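Local coordinates for mandelate racemase / muconate lactonizing enzyme, C-terminal domain protein (Pseudovibrio sp. JE062, PDB 4JHM) that belongs to the mandelate racemase / muconate lactonizing enzyme family of the enolase superfamily, with a capping domain and a barrel-type C-terminal domain, at residues R192-A206 against N217-D229. Numbering follows the deposited sequence.
Sequences RFMLDTAGFYTPEQA and NWEWLEAPVSDYD
Trp220 sets CG between its backbone N and carbonyl carbon (chi1 80°), and the chain of Met194, a selenomethionine, bends at chi2 and chi3 to lie over one face of the indole. Met194 CG sits above the middle of the ring system, and the terminal methyl CE is 3.6 Å from the centroid of the six-membered ring. The selenium stands farther above the same ring, a Met-aromatic contact. Glu219 keeps CG anti to its backbone N, then bends at chi2. Its OE1 takes Arg192 NH2 at 2.8 Å in a salt bridge, with the guanidinium and carboxylate planes 78° apart. Phe193 CB rests over one face of the Trp218 indole, a CH-pi contact.

Strands 192-196 and 220-222 run parallel. Leu195 takes part through both backbone groups: its N donates to Trp220 O, and its O accepts from Glu222 N at 2.8 Å. The carboxylates of Asp196 and Glu222 lie close together, with 2.9 Å between Asp196 OD2 and Glu222 OE2 and no hydrogen bond between these two oxygens. Glu222 OE1 has a salt bridge to Lys165, and Asp196 OD2 a weak hydrogen bond with His167. Acidic groups at such strand ends commonly form the metal site in this superfamily. Past the strands, Ala223 O accepts Thr197 OG1 at 2.8 Å and Gly199 N at 2.7 Å, from opposite faces of its carbonyl plane. This ties the type I' turn 197-200 to the chain after strand 220-222. Val225 CG1 packs near Pro203 and Ala206.

The contact belongs to a beta-alpha-beta unit of the barrel, with helix 203-215 joining the two strands. Strand 192-196 also pairs with 163-167, and 220-222 with 243-245. Helix 172-186 packs on Phe193, Leu195 and Trp218, while helix 230-239 meets Pro224 and Val225.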
ATOM      1  N   ARG A 192      26.171  24.306  15.700  1.00 77.55           N
ATOM      2  CA  ARG A 192      25.141  23.313  15.401  1.00 76.91           C
ATOM      3  C   ARG A 192      24.877  22.449  16.632  1.00 73.99           C
ATOM      4  O   ARG A 192      25.808  21.876  17.195  1.00 80.91           O
ATOM      5  CB  ARG A 192      25.585  22.413  14.242  1.00 78.48           C
ATOM      6  CG  ARG A 192      25.887  23.137  12.938  1.00 79.39           C
ATOM      7  CD  ARG A 192      24.663  23.860  12.412  1.00 87.08           C
ATOM      8  NE  ARG A 192      23.500  22.975  12.332  1.00 92.47           N
ATOM      9  CZ  ARG A 192      22.246  23.394  12.191  1.00 92.52           C
ATOM     10  NH1 ARG A 192      21.969  24.691  12.112  1.00 99.23           N
ATOM     11  NH2 ARG A 192      21.262  22.513  12.129  1.00 89.94           N
ATOM     12  N   PHE A 193      23.616  22.349  17.045  1.00 68.67           N
ATOM     13  CA  PHE A 193      23.265  21.604  18.255  1.00 68.90           C
ATOM     14  C   PHE A 193      22.442  20.354  17.966  1.00 68.98           C
ATOM     15  O   PHE A 193      21.552  20.366  17.112  1.00 65.92           O
ATOM     16  CB  PHE A 193      22.497  22.496  19.232  1.00 71.47           C
ATOM     17  CG  PHE A 193      23.360  23.500  19.953  1.00 73.57           C
ATOM     18  CD1 PHE A 193      24.059  23.141  21.094  1.00 72.51           C
ATOM     19  CD2 PHE A 193      23.457  24.805  19.498  1.00 74.45           C
ATOM     20  CE1 PHE A 193      24.843  24.062  21.762  1.00 75.34           C
ATOM     21  CE2 PHE A 193      24.236  25.734  20.166  1.00 77.11           C
ATOM     22  CZ  PHE A 193      24.930  25.362  21.299  1.00 76.52           C
HETATM   23  N   MSE A 194      22.750  19.283  18.696  1.00 67.76           N
HETATM   24  CA  MSE A 194      22.035  18.013  18.588  1.00 66.58           C
HETATM   25  C   MSE A 194      21.640  17.570  19.970  1.00 67.08           C
HETATM   26  O   MSE A 194      22.199  18.035  20.963  1.00 66.39           O
HETATM   27  CB  MSE A 194      22.909  16.920  17.973  1.00 69.42           C
HETATM   28  CG  MSE A 194      23.324  17.235  16.543  1.00 73.57           C
HETATM   29 SE   MSE A 194      25.128  18.038  16.501  1.00 78.18          SE
HETATM   30  CE  MSE A 194      26.004  16.735  15.312  1.00 73.02           C
ATOM     31  N   LEU A 195      20.680  16.652  20.042  1.00 66.89           N
ATOM     32  CA  LEU A 195      20.158  16.174  21.314  1.00 64.40           C
ATOM     33  C   LEU A 195      19.998  14.661  21.290  1.00 66.28           C
ATOM     34  O   LEU A 195      19.411  14.114  20.354  1.00 71.71           O
ATOM     35  CB  LEU A 195      18.808  16.829  21.584  1.00 67.06           C
ATOM     36  CG  LEU A 195      18.183  16.578  22.952  1.00 72.64           C
ATOM     37  CD1 LEU A 195      19.067  17.144  24.050  1.00 74.67           C
ATOM     38  CD2 LEU A 195      16.795  17.200  23.006  1.00 78.22           C
ATOM     39  N   ASP A 196      20.526  13.987  22.310  1.00 65.64           N
ATOM     40  CA  ASP A 196      20.359  12.536  22.457  1.00 67.47           C
ATOM     41  C   ASP A 196      19.491  12.219  23.683  1.00 67.69           C
ATOM     42  O   ASP A 196      19.899  12.473  24.819  1.00 73.02           O
ATOM     43  CB  ASP A 196      21.725  11.846  22.578  1.00 64.98           C
ATOM     44  CG  ASP A 196      21.612  10.334  22.742  1.00 63.38           C
ATOM     45  OD1 ASP A 196      20.483   9.834  22.907  1.00 62.75           O
ATOM     46  OD2 ASP A 196      22.650   9.640  22.704  1.00 65.28           O
ATOM     47  N   THR A 197      18.297  11.676  23.451  1.00 58.51           N
ATOM     48  CA  THR A 197      17.377  11.356  24.543  1.00 60.59           C
ATOM     49  C   THR A 197      17.318   9.845  24.811  1.00 62.44           C
ATOM     50  O   THR A 197      16.369   9.345  25.423  1.00 61.24           O
ATOM     51  CB  THR A 197      15.955  11.891  24.265  1.00 59.60           C
ATOM     52  OG1 THR A 197      15.450  11.317  23.054  1.00 56.90           O
ATOM     53  CG2 THR A 197      15.959  13.409  24.140  1.00 59.18           C
ATOM     54  N   ALA A 198      18.331   9.126  24.332  1.00 59.49           N
ATOM     55  CA  ALA A 198      18.540   7.720  24.677  1.00 60.91           C
ATOM     56  C   ALA A 198      17.272   6.869  24.690  1.00 64.00           C
ATOM     57  O   ALA A 198      17.164   5.921  25.461  1.00 72.57           O
ATOM     58  CB  ALA A 198      19.233   7.629  26.025  1.00 63.64           C
ATOM     59  N   GLY A 199      16.310   7.213  23.847  1.00 69.44           N
ATOM     60  CA  GLY A 199      15.122   6.389  23.663  1.00 66.80           C
ATOM     61  C   GLY A 199      14.102   6.418  24.785  1.00 62.41           C
ATOM     62  O   GLY A 199      13.137   5.662  24.753  1.00 59.70           O
ATOM     63  N   PHE A 200      14.277   7.299  25.763  1.00 63.86           N
ATOM     64  CA  PHE A 200      13.409   7.273  26.941  1.00 73.13           C
ATOM     65  C   PHE A 200      12.171   8.172  26.885  1.00 66.25           C
ATOM     66  O   PHE A 200      11.340   8.114  27.779  1.00 72.11           O
ATOM     67  CB  PHE A 200      14.221   7.566  28.210  1.00 85.01           C
ATOM     68  CG  PHE A 200      15.247   6.508  28.528  1.00 93.33           C
ATOM     69  CD1 PHE A 200      15.092   5.201  28.068  1.00 94.70           C
ATOM     70  CD2 PHE A 200      16.356   6.812  29.304  1.00 96.16           C
ATOM     71  CE1 PHE A 200      16.031   4.228  28.359  1.00 91.81           C
ATOM     72  CE2 PHE A 200      17.296   5.841  29.601  1.00100.16           C
ATOM     73  CZ  PHE A 200      17.134   4.548  29.128  1.00 99.56           C
ATOM     74  N   TYR A 201      12.028   8.986  25.845  1.00 66.22           N
ATOM     75  CA  TYR A 201      10.839   9.837  25.707  1.00 65.74           C
ATOM     76  C   TYR A 201       9.598   9.040  25.316  1.00 66.76           C
ATOM     77  O   TYR A 201       9.684   7.877  24.916  1.00 61.65           O
ATOM     78  CB  TYR A 201      11.056  10.917  24.646  1.00 63.96           C
ATOM     79  CG  TYR A 201      11.787  12.159  25.104  1.00 63.52           C
ATOM     80  CD1 TYR A 201      12.601  12.151  26.230  1.00 64.27           C
ATOM     81  CD2 TYR A 201      11.691  13.334  24.376  1.00 63.73           C
ATOM     82  CE1 TYR A 201      13.278  13.289  26.628  1.00 63.54           C
ATOM     83  CE2 TYR A 201      12.372  14.470  24.757  1.00 66.72           C
ATOM     84  CZ  TYR A 201      13.163  14.445  25.884  1.00 67.51           C
ATOM     85  OH  TYR A 201      13.830  15.588  26.259  1.00 62.82           O
ATOM     86  N   THR A 202       8.443   9.691  25.426  1.00 65.22           N
ATOM     87  CA  THR A 202       7.188   9.130  24.950  1.00 63.10           C
ATOM     88  C   THR A 202       6.897   9.694  23.567  1.00 62.13           C
ATOM     89  O   THR A 202       7.197  10.853  23.297  1.00 64.69           O
ATOM     90  CB  THR A 202       6.025   9.521  25.868  1.00 62.34           C
ATOM     91  OG1 THR A 202       5.697  10.900  25.665  1.00 67.28           O
ATOM     92  CG2 THR A 202       6.398   9.302  27.313  1.00 61.04           C
ATOM     93  N   PRO A 203       6.311   8.880  22.682  1.00 60.15           N
ATOM     94  CA  PRO A 203       5.970   9.342  21.339  1.00 61.29           C
ATOM     95  C   PRO A 203       5.504  10.800  21.291  1.00 61.36           C
ATOM     96  O   PRO A 203       5.970  11.563  20.449  1.00 60.22           O
ATOM     97  CB  PRO A 203       4.840   8.399  20.943  1.00 59.83           C
ATOM     98  CG  PRO A 203       5.200   7.116  21.619  1.00 59.27           C
ATOM     99  CD  PRO A 203       5.969   7.461  22.869  1.00 57.86           C
ATOM    100  N   GLU A 204       4.601  11.175  22.196  1.00 69.23           N
ATOM    101  CA  GLU A 204       4.055  12.535  22.249  1.00 68.45           C
ATOM    102  C   GLU A 204       5.144  13.551  22.581  1.00 66.79           C
ATOM    103  O   GLU A 204       5.228  14.614  21.967  1.00 61.90           O
ATOM    104  CB  GLU A 204       2.930  12.624  23.286  1.00 74.84           C
ATOM    105  CG  GLU A 204       1.739  11.712  23.011  1.00 82.98           C
ATOM    106  CD  GLU A 204       2.027  10.235  23.273  1.00 93.13           C
ATOM    107  OE1 GLU A 204       3.078   9.910  23.880  1.00 79.68           O
ATOM    108  OE2 GLU A 204       1.191   9.390  22.870  1.00 98.25           O
ATOM    109  N   GLN A 205       5.974  13.216  23.562  1.00 67.42           N
ATOM    110  CA  GLN A 205       7.098  14.060  23.938  1.00 67.43           C
ATOM    111  C   GLN A 205       8.088  14.164  22.784  1.00 67.87           C
ATOM    112  O   GLN A 205       8.594  15.242  22.479  1.00 78.21           O
ATOM    113  CB  GLN A 205       7.787  13.499  25.190  1.00 69.01           C
ATOM    114  CG  GLN A 205       6.946  13.636  26.452  1.00 72.24           C
ATOM    115  CD  GLN A 205       7.437  12.785  27.612  1.00 73.93           C
ATOM    116  OE1 GLN A 205       8.548  12.250  27.598  1.00 71.55           O
ATOM    117  NE2 GLN A 205       6.599  12.660  28.633  1.00 78.59           N
ATOM    118  N   ALA A 206       8.357  13.036  22.139  1.00 66.37           N
ATOM    119  CA  ALA A 206       9.302  13.001  21.040  1.00 63.87           C
ATOM    120  C   ALA A 206       8.866  13.976  19.966  1.00 61.58           C
ATOM    121  O   ALA A 206       9.662  14.772  19.482  1.00 61.41           O
ATOM    122  CB  ALA A 206       9.393  11.597  20.470  1.00 69.52           C
ATOM    123  N   ASN A 217      15.959  25.171  14.085  1.00 76.75           N
ATOM    124  CA  ASN A 217      16.979  24.686  13.159  1.00 78.07           C
ATOM    125  C   ASN A 217      18.117  23.875  13.792  1.00 72.00           C
ATOM    126  O   ASN A 217      19.242  23.890  13.299  1.00 68.89           O
ATOM    127  CB  ASN A 217      17.546  25.862  12.354  1.00 79.09           C
ATOM    128  CG  ASN A 217      16.590  26.349  11.274  1.00 84.03           C
ATOM    129  OD1 ASN A 217      15.909  25.558  10.625  1.00 80.72           O
ATOM    130  ND2 ASN A 217      16.547  27.660  11.070  1.00 91.15           N
ATOM    131  N   TRP A 218      17.825  23.153  14.869  1.00 68.48           N
ATOM    132  CA  TRP A 218      18.813  22.251  15.454  1.00 65.27           C
ATOM    133  C   TRP A 218      19.115  21.133  14.475  1.00 61.95           C
ATOM    134  O   TRP A 218      18.358  20.895  13.538  1.00 58.71           O
ATOM    135  CB  TRP A 218      18.328  21.674  16.777  1.00 64.27           C
ATOM    136  CG  TRP A 218      18.434  22.637  17.898  1.00 66.46           C
ATOM    137  CD1 TRP A 218      18.212  23.979  17.845  1.00 65.86           C
ATOM    138  CD2 TRP A 218      18.770  22.338  19.258  1.00 69.44           C
ATOM    139  NE1 TRP A 218      18.399  24.539  19.084  1.00 68.90           N
ATOM    140  CE2 TRP A 218      18.739  23.551  19.970  1.00 69.92           C
ATOM    141  CE3 TRP A 218      19.100  21.164  19.940  1.00 67.07           C
ATOM    142  CZ2 TRP A 218      19.027  23.625  21.329  1.00 73.27           C
ATOM    143  CZ3 TRP A 218      19.383  21.236  21.285  1.00 70.16           C
ATOM    144  CH2 TRP A 218      19.344  22.459  21.968  1.00 75.00           C
ATOM    145  N   GLU A 219      20.222  20.441  14.714  1.00 65.40           N
ATOM    146  CA  GLU A 219      20.824  19.568  13.713  1.00 64.78           C
ATOM    147  C   GLU A 219      20.125  18.218  13.616  1.00 64.50           C
ATOM    148  O   GLU A 219      19.649  17.846  12.545  1.00 70.82           O
ATOM    149  CB  GLU A 219      22.319  19.405  14.014  1.00 65.59           C
ATOM    150  CG  GLU A 219      23.079  18.505  13.056  1.00 66.21           C
ATOM    151  CD  GLU A 219      23.179  19.080  11.661  1.00 67.78           C
ATOM    152  OE1 GLU A 219      22.607  20.164  11.419  1.00 70.84           O
ATOM    153  OE2 GLU A 219      23.831  18.443  10.806  1.00 70.06           O
ATOM    154  N   TRP A 220      20.066  17.478  14.721  1.00 66.13           N
ATOM    155  CA  TRP A 220      19.333  16.216  14.732  1.00 67.32           C
ATOM    156  C   TRP A 220      18.900  15.765  16.123  1.00 63.37           C
ATOM    157  O   TRP A 220      19.538  16.087  17.121  1.00 65.13           O
ATOM    158  CB  TRP A 220      20.125  15.104  14.019  1.00 67.06           C
ATOM    159  CG  TRP A 220      21.220  14.451  14.808  1.00 61.42           C
ATOM    160  CD1 TRP A 220      21.121  13.875  16.040  1.00 65.76           C
ATOM    161  CD2 TRP A 220      22.569  14.261  14.386  1.00 59.97           C
ATOM    162  NE1 TRP A 220      22.335  13.362  16.425  1.00 61.57           N
ATOM    163  CE2 TRP A 220      23.240  13.582  15.420  1.00 61.40           C
ATOM    164  CE3 TRP A 220      23.283  14.615  13.237  1.00 61.39           C
ATOM    165  CZ2 TRP A 220      24.588  13.248  15.340  1.00 61.32           C
ATOM    166  CZ3 TRP A 220      24.620  14.281  13.156  1.00 60.35           C
ATOM    167  CH2 TRP A 220      25.259  13.603  14.201  1.00 64.26           C
ATOM    168  N   LEU A 221      17.793  15.029  16.163  1.00 58.83           N
ATOM    169  CA  LEU A 221      17.313  14.390  17.377  1.00 58.95           C
ATOM    170  C   LEU A 221      17.686  12.919  17.323  1.00 58.09           C
ATOM    171  O   LEU A 221      17.203  12.180  16.466  1.00 60.56           O
ATOM    172  CB  LEU A 221      15.792  14.533  17.501  1.00 58.51           C
ATOM    173  CG  LEU A 221      15.133  13.712  18.619  1.00 58.91           C
ATOM    174  CD1 LEU A 221      15.831  13.970  19.945  1.00 62.45           C
ATOM    175  CD2 LEU A 221      13.645  14.004  18.741  1.00 57.20           C
ATOM    176  N   GLU A 222      18.539  12.495  18.242  1.00 57.58           N
ATOM    177  CA  GLU A 222      19.032  11.125  18.245  1.00 58.61           C
ATOM    178  C   GLU A 222      18.304  10.281  19.289  1.00 54.44           C
ATOM    179  O   GLU A 222      18.201  10.669  20.450  1.00 57.68           O
ATOM    180  CB  GLU A 222      20.549  11.113  18.502  1.00 62.07           C
ATOM    181  CG  GLU A 222      21.109   9.762  18.919  1.00 64.93           C
ATOM    182  CD  GLU A 222      22.619   9.765  19.063  1.00 72.89           C
ATOM    183  OE1 GLU A 222      23.296  10.508  18.315  1.00 68.29           O
ATOM    184  OE2 GLU A 222      23.127   9.014  19.928  1.00 78.65           O
ATOM    185  N   ALA A 223      17.798   9.128  18.868  1.00 53.31           N
ATOM    186  CA  ALA A 223      17.190   8.179  19.793  1.00 53.72           C
ATOM    187  C   ALA A 223      16.022   8.808  20.551  1.00 56.02           C
ATOM    188  O   ALA A 223      16.058   8.902  21.776  1.00 57.30           O
ATOM    189  CB  ALA A 223      18.236   7.666  20.772  1.00 49.34           C
ATOM    190  N   PRO A 224      14.988   9.249  19.823  1.00 54.51           N
ATOM    191  CA  PRO A 224      13.829   9.865  20.464  1.00 56.98           C
ATOM    192  C   PRO A 224      13.104   8.881  21.368  1.00 56.14           C
ATOM    193  O   PRO A 224      12.796   9.209  22.512  1.00 58.67           O
ATOM    194  CB  PRO A 224      12.943  10.283  19.287  1.00 61.29           C
ATOM    195  CG  PRO A 224      13.410   9.471  18.120  1.00 60.84           C
ATOM    196  CD  PRO A 224      14.866   9.207  18.357  1.00 57.24           C
ATOM    197  N   VAL A 225      12.853   7.681  20.854  1.00 57.39           N
ATOM    198  CA  VAL A 225      12.198   6.621  21.615  1.00 54.42           C
ATOM    199  C   VAL A 225      12.896   5.277  21.369  1.00 59.66           C
ATOM    200  O   VAL A 225      13.972   5.220  20.759  1.00 65.13           O
ATOM    201  CB  VAL A 225      10.706   6.518  21.250  1.00 52.40           C
ATOM    202  CG1 VAL A 225       9.958   7.745  21.737  1.00 57.67           C
ATOM    203  CG2 VAL A 225      10.522   6.365  19.751  1.00 53.64           C
ATOM    204  N   SER A 226      12.295   4.197  21.856  1.00 57.14           N
ATOM    205  CA  SER A 226      12.840   2.869  21.626  1.00 54.79           C
ATOM    206  C   SER A 226      13.030   2.639  20.138  1.00 57.03           C
ATOM    207  O   SER A 226      12.119   2.883  19.353  1.00 57.59           O
ATOM    208  CB  SER A 226      11.899   1.804  22.169  1.00 53.83           C
ATOM    209  OG  SER A 226      12.228   0.534  21.639  1.00 51.71           O
ATOM    210  N   ASP A 227      14.205   2.152  19.761  1.00 59.78           N
ATOM    211  CA  ASP A 227      14.516   1.899  18.359  1.00 62.56           C
ATOM    212  C   ASP A 227      13.534   0.934  17.709  1.00 63.56           C
ATOM    213  O   ASP A 227      13.427   0.895  16.484  1.00 71.51           O
ATOM    214  CB  ASP A 227      15.924   1.322  18.217  1.00 62.78           C
ATOM    215  CG  ASP A 227      16.983   2.380  18.211  1.00 62.78           C
ATOM    216  OD1 ASP A 227      16.710   3.492  18.713  1.00 64.00           O
ATOM    217  OD2 ASP A 227      18.089   2.097  17.701  1.00 71.83           O
ATOM    218  N   TYR A 228      12.838   0.144  18.517  1.00 56.13           N
ATOM    219  CA  TYR A 228      11.963  -0.891  17.976  1.00 62.56           C
ATOM    220  C   TYR A 228      10.551  -0.385  17.735  1.00 60.58           C
ATOM    221  O   TYR A 228       9.723  -1.107  17.195  1.00 67.77           O
ATOM    222  CB  TYR A 228      11.944  -2.110  18.898  1.00 59.41           C
ATOM    223  CG  TYR A 228      13.311  -2.713  19.056  1.00 58.66           C
ATOM    224  CD1 TYR A 228      13.915  -3.387  18.001  1.00 54.16           C
ATOM    225  CD2 TYR A 228      14.017  -2.583  20.242  1.00 57.08           C
ATOM    226  CE1 TYR A 228      15.175  -3.932  18.131  1.00 53.55           C
ATOM    227  CE2 TYR A 228      15.279  -3.127  20.383  1.00 56.74           C
ATOM    228  CZ  TYR A 228      15.851  -3.801  19.324  1.00 56.86           C
ATOM    229  OH  TYR A 228      17.108  -4.338  19.455  1.00 64.38           O
ATOM    230  N   ASP A 229      10.287   0.853  18.137  1.00 58.14           N
ATOM    231  CA  ASP A 229       8.988   1.463  17.925  1.00 53.77           C
ATOM    232  C   ASP A 229       8.967   2.075  16.536  1.00 51.87           C
ATOM    233  O   ASP A 229       8.955   3.286  16.381  1.00 51.08           O
ATOM    234  CB  ASP A 229       8.715   2.532  18.980  1.00 51.51           C
ATOM    235  CG  ASP A 229       7.352   3.182  18.815  1.00 55.81           C
ATOM    236  OD1 ASP A 229       6.654   2.907  17.810  1.00 54.96           O
ATOM    237  OD2 ASP A 229       6.977   3.981  19.694  1.00 60.20           O
TER